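Local coordinates for protein 1,4-beta-N-Acetylmuramidase M1 (Streptomyces coelicolor, PDB 1JFX) that hydrolyses the beta-1,4 linkages between N-acetylmuramic acid and N-acetylglucosamine in bacterial peptidoglycan, acting as a secreted lysozyme of glycosyl hydrolase family 25, at residues D1-V10 and V197-A206; Q14-A25 and R189-V197. All blocks are in the same frame, centred on the assembly; numbering follows the deposited sequence.

Interaction 1: D1-V10 and V197-A206; sequences DTSGVQGIDV and VDRNKFNGSA
Lys201 runs its extended chain past the carboxylate of Asp1, methylenes against it, and delivers its ammonium group to Ser3. CG stands anti to the backbone N (chi1 179°), and a bend at chi4 alone turns NZ to Ser3, where it hydrogen-bonds to O at 2.8 Å and to OG at 3.2 Å; a shorter chain could hardly span this gap. The same Ser3 O takes a bond from NE2 of Gln6. The Gln6 amide also gives NE2 to Asp1 O, while its OE1 is bonded to Tyr184 and to a water shared with Gly7 O and Arg199 NE. Thr2 CG2 lies over one face of the Arg199 guanidinium, 3.8 Å from Arg199 NH1.

Strands 6-10 and 197-202 pair antiparallel, an exception in a largely parallel beta-alpha barrel. Gly7 N to Asn200 O and Asn200 N to Gly7 O are each 2.9 Å. Gln6, Ile8, Arg199 and Lys201 occupy one sheet face; on that of Asp9, Asp198 and Asn200, Asn200 ND2 meets the anti lone pair of Asp9 OD2 at 2.8 Å, nearly straight (169°). An amide suits this place, since its OD1 can accept from Trp161 meanwhile. Asp9 OD1 lies 2.6 Å from Asp198 OD2, their carboxylate planes 46° apart. Val5 lies alongside Phe202, CG1 to CB 3.8 Å.

Two donors thus hold Ser3 O from opposite faces of its plane, and Asn200 and Gln183 both donate to OD2 of Asp9, a predicted active-site residue, which probably restrains rotation of its carboxylate.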
loop_
_atom_site.group_PDB
_atom_site.type_symbol
_atom_site.label_atom_id
_atom_site.label_comp_id
_atom_site.label_asym_id
_atom_site.label_seq_id
_atom_site.Cartn_x
_atom_site.Cartn_y
_atom_site.Cartn_z
ATOM N N ASP A 1 1.516 -1.798 -17.418
ATOM C CA ASP A 1 0.290 -2.295 -18.107
ATOM C C ASP A 1 -0.821 -1.327 -17.713
ATOM O O ASP A 1 -1.255 -1.312 -16.567
ATOM C CB ASP A 1 -0.019 -3.719 -17.622
ATOM C CG ASP A 1 -1.226 -4.333 -18.300
ATOM O OD1 ASP A 1 -2.136 -3.593 -18.717
ATOM O OD2 ASP A 1 -1.276 -5.585 -18.385
ATOM N N THR A 2 -1.269 -0.520 -18.675
ATOM C CA THR A 2 -2.286 0.492 -18.412
ATOM C C THR A 2 -3.710 0.006 -18.617
ATOM O O THR A 2 -4.649 0.803 -18.542
ATOM C CB THR A 2 -2.081 1.736 -19.327
ATOM O OG1 THR A 2 -2.249 1.352 -20.702
ATOM C CG2 THR A 2 -0.683 2.323 -19.136
ATOM N N SER A 3 -3.883 -1.289 -18.852
ATOM C CA SER A 3 -5.221 -1.839 -19.112
ATOM C C SER A 3 -6.058 -2.147 -17.868
ATOM O O SER A 3 -5.536 -2.245 -16.763
ATOM C CB SER A 3 -5.099 -3.109 -19.966
ATOM O OG SER A 3 -4.682 -4.224 -19.189
ATOM N N GLY A 4 -7.363 -2.304 -18.069
ATOM C CA GLY A 4 -8.247 -2.637 -16.971
ATOM C C GLY A 4 -8.324 -1.570 -15.891
ATOM O O GLY A 4 -8.148 -0.373 -16.161
ATOM N N VAL A 5 -8.599 -2.015 -14.667
ATOM C CA VAL A 5 -8.736 -1.123 -13.521
ATOM C C VAL A 5 -7.364 -0.533 -13.153
ATOM O O VAL A 5 -6.401 -1.258 -12.898
ATOM C CB VAL A 5 -9.365 -1.884 -12.327
ATOM C CG1 VAL A 5 -9.414 -0.978 -11.093
ATOM C CG2 VAL A 5 -10.798 -2.345 -12.700
ATOM N N GLN A 6 -7.301 0.795 -13.120
ATOM C CA GLN A 6 -6.051 1.525 -12.883
ATOM C C GLN A 6 -6.107 2.472 -11.698
ATOM O O GLN A 6 -7.178 2.938 -11.317
ATOM C CB GLN A 6 -5.724 2.345 -14.138
ATOM C CG GLN A 6 -5.362 1.511 -15.354
ATOM C CD GLN A 6 -3.956 0.969 -15.257
ATOM O OE1 GLN A 6 -3.005 1.717 -14.971
ATOM N NE2 GLN A 6 -3.803 -0.339 -15.497
ATOM N N GLY A 7 -4.941 2.769 -11.131
ATOM C CA GLY A 7 -4.902 3.691 -10.005
ATOM C C GLY A 7 -3.536 4.317 -9.851
ATOM O O GLY A 7 -2.641 4.096 -10.677
ATOM N N ILE A 8 -3.374 5.108 -8.801
ATOM C CA ILE A 8 -2.087 5.736 -8.516
ATOM C C ILE A 8 -1.829 5.661 -7.028
ATOM O O ILE A 8 -2.683 5.220 -6.264
ATOM C CB ILE A 8 -2.063 7.241 -8.916
ATOM C CG1 ILE A 8 -3.137 8.019 -8.140
ATOM C CG2 ILE A 8 -2.267 7.397 -10.431
ATOM C CD1 ILE A 8 -3.067 9.542 -8.359
ATOM N N ASP A 9 -0.622 6.022 -6.616
ATOM C CA ASP A 9 -0.326 6.121 -5.185
ATOM C C ASP A 9 0.509 7.381 -5.097
ATOM O O ASP A 9 1.270 7.712 -6.021
ATOM C CB ASP A 9 0.388 4.890 -4.602
ATOM C CG ASP A 9 1.748 4.637 -5.206
ATOM O OD1 ASP A 9 2.750 5.261 -4.771
ATOM O OD2 ASP A 9 1.801 3.793 -6.120
ATOM N N VAL A 10 0.321 8.121 -4.014
ATOM C CA VAL A 10 1.004 9.395 -3.858
ATOM C C VAL A 10 1.392 9.666 -2.417
ATOM O O VAL A 10 0.903 9.021 -1.505
ATOM C CB VAL A 10 0.085 10.572 -4.274
ATOM C CG1 VAL A 10 -0.419 10.385 -5.686
ATOM C CG2 VAL A 10 -1.108 10.667 -3.313
ATOM N N VAL A 197 4.370 10.350 -11.402
ATOM C CA VAL A 197 3.424 9.730 -10.478
ATOM C C VAL A 197 3.538 8.213 -10.584
ATOM O O VAL A 197 3.819 7.673 -11.658
ATOM C CB VAL A 197 1.953 10.155 -10.763
ATOM C CG1 VAL A 197 1.446 9.527 -12.060
ATOM C CG2 VAL A 197 1.072 9.760 -9.576
ATOM N N ASP A 198 3.362 7.534 -9.454
ATOM C CA ASP A 198 3.387 6.077 -9.408
ATOM C C ASP A 198 2.060 5.572 -9.958
ATOM O O ASP A 198 0.992 6.018 -9.513
ATOM C CB ASP A 198 3.500 5.571 -7.970
ATOM C CG ASP A 198 4.824 5.901 -7.318
ATOM O OD1 ASP A 198 5.801 6.202 -8.031
ATOM O OD2 ASP A 198 4.894 5.820 -6.064
ATOM N N ARG A 199 2.126 4.637 -10.907
ATOM C CA ARG A 199 0.915 4.073 -11.505
ATOM C C ARG A 199 0.776 2.611 -11.122
ATOM O O ARG A 199 1.754 1.851 -11.115
ATOM C CB ARG A 199 0.933 4.213 -13.032
ATOM C CG ARG A 199 0.954 5.673 -13.506
ATOM C CD ARG A 199 0.585 5.797 -14.982
ATOM N NE ARG A 199 -0.758 5.274 -15.226
ATOM C CZ ARG A 199 -1.342 5.240 -16.420
ATOM N NH1 ARG A 199 -0.700 5.710 -17.481
ATOM N NH2 ARG A 199 -2.561 4.712 -16.556
ATOM N N ASN A 200 -0.458 2.226 -10.823
ATOM C CA ASN A 200 -0.776 0.867 -10.390
ATOM C C ASN A 200 -1.901 0.254 -11.184
ATOM O O ASN A 200 -2.787 0.959 -11.691
ATOM C CB ASN A 200 -1.225 0.897 -8.936
ATOM C CG ASN A 200 -0.169 1.453 -8.035
ATOM O OD1 ASN A 200 0.843 0.806 -7.792
ATOM N ND2 ASN A 200 -0.376 2.678 -7.557
ATOM N N LYS A 201 -1.862 -1.073 -11.269
ATOM C CA LYS A 201 -2.915 -1.842 -11.918
ATOM C C LYS A 201 -3.520 -2.731 -10.815
ATOM O O LYS A 201 -2.812 -3.156 -9.890
ATOM C CB LYS A 201 -2.316 -2.727 -13.020
ATOM C CG LYS A 201 -3.335 -3.586 -13.748
ATOM C CD LYS A 201 -2.677 -4.280 -14.934
ATOM C CE LYS A 201 -3.545 -5.392 -15.506
ATOM N NZ LYS A 201 -4.827 -4.901 -16.100
ATOM N N PHE A 202 -4.831 -2.970 -10.887
ATOM C CA PHE A 202 -5.513 -3.848 -9.931
ATOM C C PHE A 202 -5.809 -5.146 -10.679
ATOM O O PHE A 202 -6.279 -5.107 -11.818
ATOM C CB PHE A 202 -6.822 -3.212 -9.444
ATOM C CG PHE A 202 -7.712 -4.160 -8.680
ATOM C CD1 PHE A 202 -7.400 -4.540 -7.370
ATOM C CD2 PHE A 202 -8.865 -4.677 -9.275
ATOM C CE1 PHE A 202 -8.230 -5.427 -6.656
ATOM C CE2 PHE A 202 -9.702 -5.564 -8.571
ATOM C CZ PHE A 202 -9.380 -5.936 -7.259
ATOM N N ASN A 203 -5.547 -6.286 -10.046
ATOM C CA ASN A 203 -5.750 -7.574 -10.704
ATOM C C ASN A 203 -7.188 -8.049 -10.558
ATOM O O ASN A 203 -7.486 -8.940 -9.761
ATOM C CB ASN A 203 -4.782 -8.607 -10.117
ATOM C CG ASN A 203 -4.571 -9.803 -11.034
ATOM O OD1 ASN A 203 -5.162 -9.885 -12.108
ATOM N ND2 ASN A 203 -3.724 -10.733 -10.610
ATOM N N GLY A 204 -8.080 -7.454 -11.340
ATOM C CA GLY A 204 -9.479 -7.837 -11.257
ATOM C C GLY A 204 -10.417 -6.771 -11.783
ATOM O O GLY A 204 -9.999 -5.691 -12.196
ATOM N N SER A 205 -11.702 -7.095 -11.765
ATOM C CA SER A 205 -12.749 -6.212 -12.252
ATOM C C SER A 205 -13.054 -5.050 -11.320
ATOM O O SER A 205 -12.619 -5.026 -10.173
ATOM C CB SER A 205 -14.041 -7.005 -12.413
ATOM O OG SER A 205 -14.524 -7.430 -11.143
ATOM N N ALA A 206 -13.845 -4.111 -11.819
ATOM C CA ALA A 206 -14.250 -2.973 -11.002
ATOM C C ALA A 206 -15.019 -3.503 -9.793
ATOM O O ALA A 206 -14.861 -3.006 -8.664
ATOM C CB ALA A 206 -15.126 -2.027 -11.817
HETATM O O HOH W 1 -9.520 -4.849 -14.736
HETATM O O HOH W 2 -6.608 -4.064 -14.226
HETATM O O HOH W 3 -2.529 3.958 -13.496
HETATM O O HOH W 4 3.505 8.975 -7.021
#

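Interaction 2: Q14-A25 and R189-V197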
loop_
_atom_site.group_PDB
_atom_site.type_symbol
_atom_site.label_atom_id
_atom_site.label_comp_id
_atom_site.label_asym_id
_atom_site.label_seq_id
_atom_site.Cartn_x
_atom_site.Cartn_y
_atom_site.Cartn_z
ATOM N N GLN A 14 4.176 14.449 -4.294
ATOM C CA GLN A 14 3.335 14.825 -5.422
ATOM C C GLN A 14 2.687 16.202 -5.288
ATOM O O GLN A 14 1.990 16.652 -6.199
ATOM C CB GLN A 14 2.264 13.754 -5.674
ATOM C CG GLN A 14 2.771 12.570 -6.493
ATOM C CD GLN A 14 3.920 11.848 -5.830
ATOM O OE1 GLN A 14 3.790 11.343 -4.716
ATOM N NE2 GLN A 14 5.059 11.789 -6.516
ATOM N N GLY A 15 2.926 16.873 -4.163
ATOM C CA GLY A 15 2.391 18.210 -3.952
ATOM C C GLY A 15 0.880 18.339 -3.954
ATOM O O GLY A 15 0.170 17.449 -3.477
ATOM N N SER A 16 0.386 19.457 -4.483
ATOM C CA SER A 16 -1.052 19.711 -4.554
ATOM C C SER A 16 -1.661 18.920 -5.702
ATOM O O SER A 16 -1.253 19.068 -6.849
ATOM C CB SER A 16 -1.311 21.203 -4.775
ATOM O OG SER A 16 -2.700 21.452 -4.860
ATOM N N ILE A 17 -2.650 18.093 -5.388
ATOM C CA ILE A 17 -3.300 17.245 -6.386
ATOM C C ILE A 17 -4.758 17.612 -6.625
ATOM O O ILE A 17 -5.507 17.855 -5.677
ATOM C CB ILE A 17 -3.264 15.773 -5.927
ATOM C CG1 ILE A 17 -1.812 15.312 -5.776
ATOM C CG2 ILE A 17 -4.032 14.878 -6.931
ATOM C CD1 ILE A 17 -1.688 13.885 -5.172
ATOM N N ASN A 18 -5.156 17.671 -7.893
ATOM C CA ASN A 18 -6.551 17.941 -8.220
ATOM C C ASN A 18 -7.167 16.563 -8.448
ATOM O O ASN A 18 -7.024 15.973 -9.530
ATOM C CB ASN A 18 -6.683 18.780 -9.491
ATOM C CG ASN A 18 -8.123 19.139 -9.783
ATOM O OD1 ASN A 18 -9.024 18.360 -9.504
ATOM N ND2 ASN A 18 -8.346 20.319 -10.345
ATOM N N TRP A 19 -7.835 16.039 -7.425
ATOM C CA TRP A 19 -8.414 14.709 -7.531
ATOM C C TRP A 19 -9.563 14.550 -8.512
ATOM O O TRP A 19 -9.792 13.447 -9.015
ATOM C CB TRP A 19 -8.795 14.193 -6.136
ATOM C CG TRP A 19 -7.574 13.929 -5.295
ATOM C CD1 TRP A 19 -6.951 14.795 -4.444
ATOM C CD2 TRP A 19 -6.802 12.721 -5.273
ATOM N NE1 TRP A 19 -5.830 14.201 -3.890
ATOM C CE2 TRP A 19 -5.723 12.927 -4.383
ATOM C CE3 TRP A 19 -6.918 11.481 -5.925
ATOM C CZ2 TRP A 19 -4.766 11.941 -4.126
ATOM C CZ3 TRP A 19 -5.965 10.498 -5.671
ATOM C CH2 TRP A 19 -4.902 10.733 -4.777
ATOM N N SER A 20 -10.286 15.625 -8.817
ATOM C CA SER A 20 -11.352 15.479 -9.797
ATOM C C SER A 20 -10.682 15.187 -11.142
ATOM O O SER A 20 -11.224 14.458 -11.975
ATOM C CB SER A 20 -12.229 16.744 -9.873
ATOM O OG SER A 20 -11.525 17.876 -10.352
ATOM N N SER A 21 -9.492 15.744 -11.351
ATOM C CA SER A 21 -8.776 15.483 -12.593
ATOM C C SER A 21 -8.231 14.070 -12.640
ATOM O O SER A 21 -8.169 13.461 -13.718
ATOM C CB SER A 21 -7.642 16.485 -12.777
ATOM O OG SER A 21 -8.200 17.763 -12.998
ATOM N N VAL A 22 -7.836 13.548 -11.483
ATOM C CA VAL A 22 -7.310 12.178 -11.416
ATOM C C VAL A 22 -8.442 11.221 -11.796
ATOM O O VAL A 22 -8.248 10.262 -12.547
ATOM C CB VAL A 22 -6.794 11.849 -9.989
ATOM C CG1 VAL A 22 -6.469 10.356 -9.869
ATOM C CG2 VAL A 22 -5.552 12.676 -9.690
ATOM N N LYS A 23 -9.631 11.490 -11.268
ATOM C CA LYS A 23 -10.795 10.670 -11.568
ATOM C C LYS A 23 -11.180 10.782 -13.046
ATOM O O LYS A 23 -11.440 9.773 -13.697
ATOM C CB LYS A 23 -11.992 11.099 -10.717
ATOM C CG LYS A 23 -13.282 10.312 -10.977
ATOM C CD LYS A 23 -13.230 8.930 -10.309
ATOM C CE LYS A 23 -14.570 8.195 -10.404
ATOM N NZ LYS A 23 -14.944 7.907 -11.812
ATOM N N SER A 24 -11.216 12.000 -13.585
ATOM C CA SER A 24 -11.620 12.129 -14.990
ATOM C C SER A 24 -10.581 11.544 -15.950
ATOM O O SER A 24 -10.902 11.224 -17.098
ATOM C CB SER A 24 -11.933 13.585 -15.349
ATOM O OG SER A 24 -10.783 14.391 -15.313
ATOM N N ALA A 25 -9.350 11.399 -15.470
ATOM C CA ALA A 25 -8.275 10.798 -16.256
ATOM C C ALA A 25 -8.528 9.293 -16.412
ATOM O O ALA A 25 -7.854 8.632 -17.204
ATOM C CB ALA A 25 -6.921 11.021 -15.573
ATOM N N ARG A 189 2.257 9.790 -15.867
ATOM C CA ARG A 189 1.601 11.084 -15.954
ATOM C C ARG A 189 0.110 10.855 -15.748
ATOM O O ARG A 189 -0.453 9.864 -16.238
ATOM C CB ARG A 189 1.840 11.721 -17.328
ATOM C CG ARG A 189 3.241 12.265 -17.522
ATOM C CD ARG A 189 3.492 13.423 -16.586
ATOM N NE ARG A 189 4.810 14.012 -16.784
ATOM C CZ ARG A 189 5.937 13.550 -16.244
ATOM N NH1 ARG A 189 5.923 12.477 -15.456
ATOM N NH2 ARG A 189 7.089 14.169 -16.480
ATOM N N VAL A 190 -0.514 11.741 -14.981
ATOM C CA VAL A 190 -1.950 11.659 -14.762
ATOM C C VAL A 190 -2.454 13.075 -14.545
ATOM O O VAL A 190 -1.827 13.873 -13.841
ATOM C CB VAL A 190 -2.326 10.779 -13.536
ATOM C CG1 VAL A 190 -1.931 11.475 -12.235
ATOM C CG2 VAL A 190 -3.822 10.493 -13.544
ATOM N N GLY A 191 -3.565 13.397 -15.187
ATOM C CA GLY A 191 -4.142 14.716 -15.021
ATOM C C GLY A 191 -4.374 14.987 -13.539
ATOM O O GLY A 191 -4.807 14.093 -12.796
ATOM N N GLY A 192 -4.077 16.208 -13.105
ATOM C CA GLY A 192 -4.276 16.559 -11.707
ATOM C C GLY A 192 -3.038 16.416 -10.848
ATOM O O GLY A 192 -2.992 16.932 -9.745
ATOM N N VAL A 193 -2.040 15.689 -11.348
ATOM C CA VAL A 193 -0.788 15.540 -10.617
ATOM C C VAL A 193 0.323 16.126 -11.469
ATOM O O VAL A 193 0.458 15.787 -12.649
ATOM C CB VAL A 193 -0.438 14.071 -10.341
ATOM C CG1 VAL A 193 0.905 13.985 -9.642
ATOM C CG2 VAL A 193 -1.519 13.431 -9.483
ATOM N N SER A 194 1.111 17.013 -10.881
ATOM C CA SER A 194 2.221 17.600 -11.619
ATOM C C SER A 194 3.476 16.764 -11.404
ATOM O O SER A 194 3.879 16.521 -10.266
ATOM C CB SER A 194 2.475 19.042 -11.166
ATOM O OG SER A 194 1.416 19.895 -11.556
ATOM N N GLY A 195 4.078 16.323 -12.503
ATOM C CA GLY A 195 5.303 15.544 -12.415
ATOM C C GLY A 195 5.107 14.038 -12.382
ATOM O O GLY A 195 4.018 13.524 -12.643
ATOM N N ASP A 196 6.179 13.329 -12.057
ATOM C CA ASP A 196 6.149 11.873 -12.003
ATOM C C ASP A 196 5.159 11.328 -10.986
ATOM O O ASP A 196 5.103 11.791 -9.844
ATOM C CB ASP A 196 7.541 11.319 -11.660
ATOM C CG ASP A 196 8.547 11.521 -12.775
ATOM O OD1 ASP A 196 8.149 11.683 -13.948
ATOM O OD2 ASP A 196 9.761 11.495 -12.471
ATOM N N VAL A 197 4.370 10.350 -11.402
ATOM C CA VAL A 197 3.424 9.730 -10.478
ATOM C C VAL A 197 3.538 8.213 -10.584
ATOM O O VAL A 197 3.819 7.673 -11.658
ATOM C CB VAL A 197 1.953 10.155 -10.763
ATOM C CG1 VAL A 197 1.446 9.527 -12.060
ATOM C CG2 VAL A 197 1.072 9.760 -9.576
HETATM O O HOH W 5 0.701 17.658 -8.204
HETATM O O HOH W 6 -2.961 19.705 -9.686
#
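Val193, with CG1 anti to its own nitrogen (chi1 177°), spreads its two methyls between different partners: CG1 reaches Gln14 CG, and CG2 lies 3.9 Å from Ile17 CG2 and 4.1 Å from Val22 CG2. The Ile17 and Val193 side chains lie side by side, pointing the same way; Ile17 turns CG2 beside its carbonyl carbon, and this methyl also sits over the rim of one face of the Trp19 ring. Gln14 bends at chi2; its NE2 makes a weak bond to Asp196 O, while OE1 accepts from Ser11 N.

The backbone link is Asn18 N to Gly192 O, 2.9 Å and fairly straight (165°). Gly192 belongs to a type II turn from Val190 to Val193; its phi is positive (95°), as suits glycine, and its bare CA packs 3.5 Å from Ser21 CB, so the turn lies close against the start of helix 19-24. Asn18 suits that start because its OD1 caps Ser21 N. Farther along, Ala25 CB meets Val190 CG2 at 3.7 Å, a small residue filling a close approach.

One water bridges Gln14 O, Ser16 O and Ser194 N. The contact thus gathers a small apolar cluster around Val193, with the backbone bond and waters satisfying polar atoms at its margin.

Interactions 1 and 2 have centres 14 Å apart and share Val197, near the start of strand 196-202 and just past the corner at Gly195. Interaction 2 is nested along the chain inside the loop closed by interaction 1. Their apolar sides meet directly: Val22 brings helix 19-24 against Ile8 (Ile8 CD1 to Val22 CG1 3.8 Å), while Ile17, in the loop ahead of the helix, covers Val10 (Val10 CG1 to Ile17 CD1 3.8 Å). Interaction 1 contains Asp9 of the predicted active site, its side chain about 7 Å from that of Asp98. Interaction 2 comes near through Gln14, whose side chain lies about 6 Å from that of Asp9 and about 11 Å from that of Asp98.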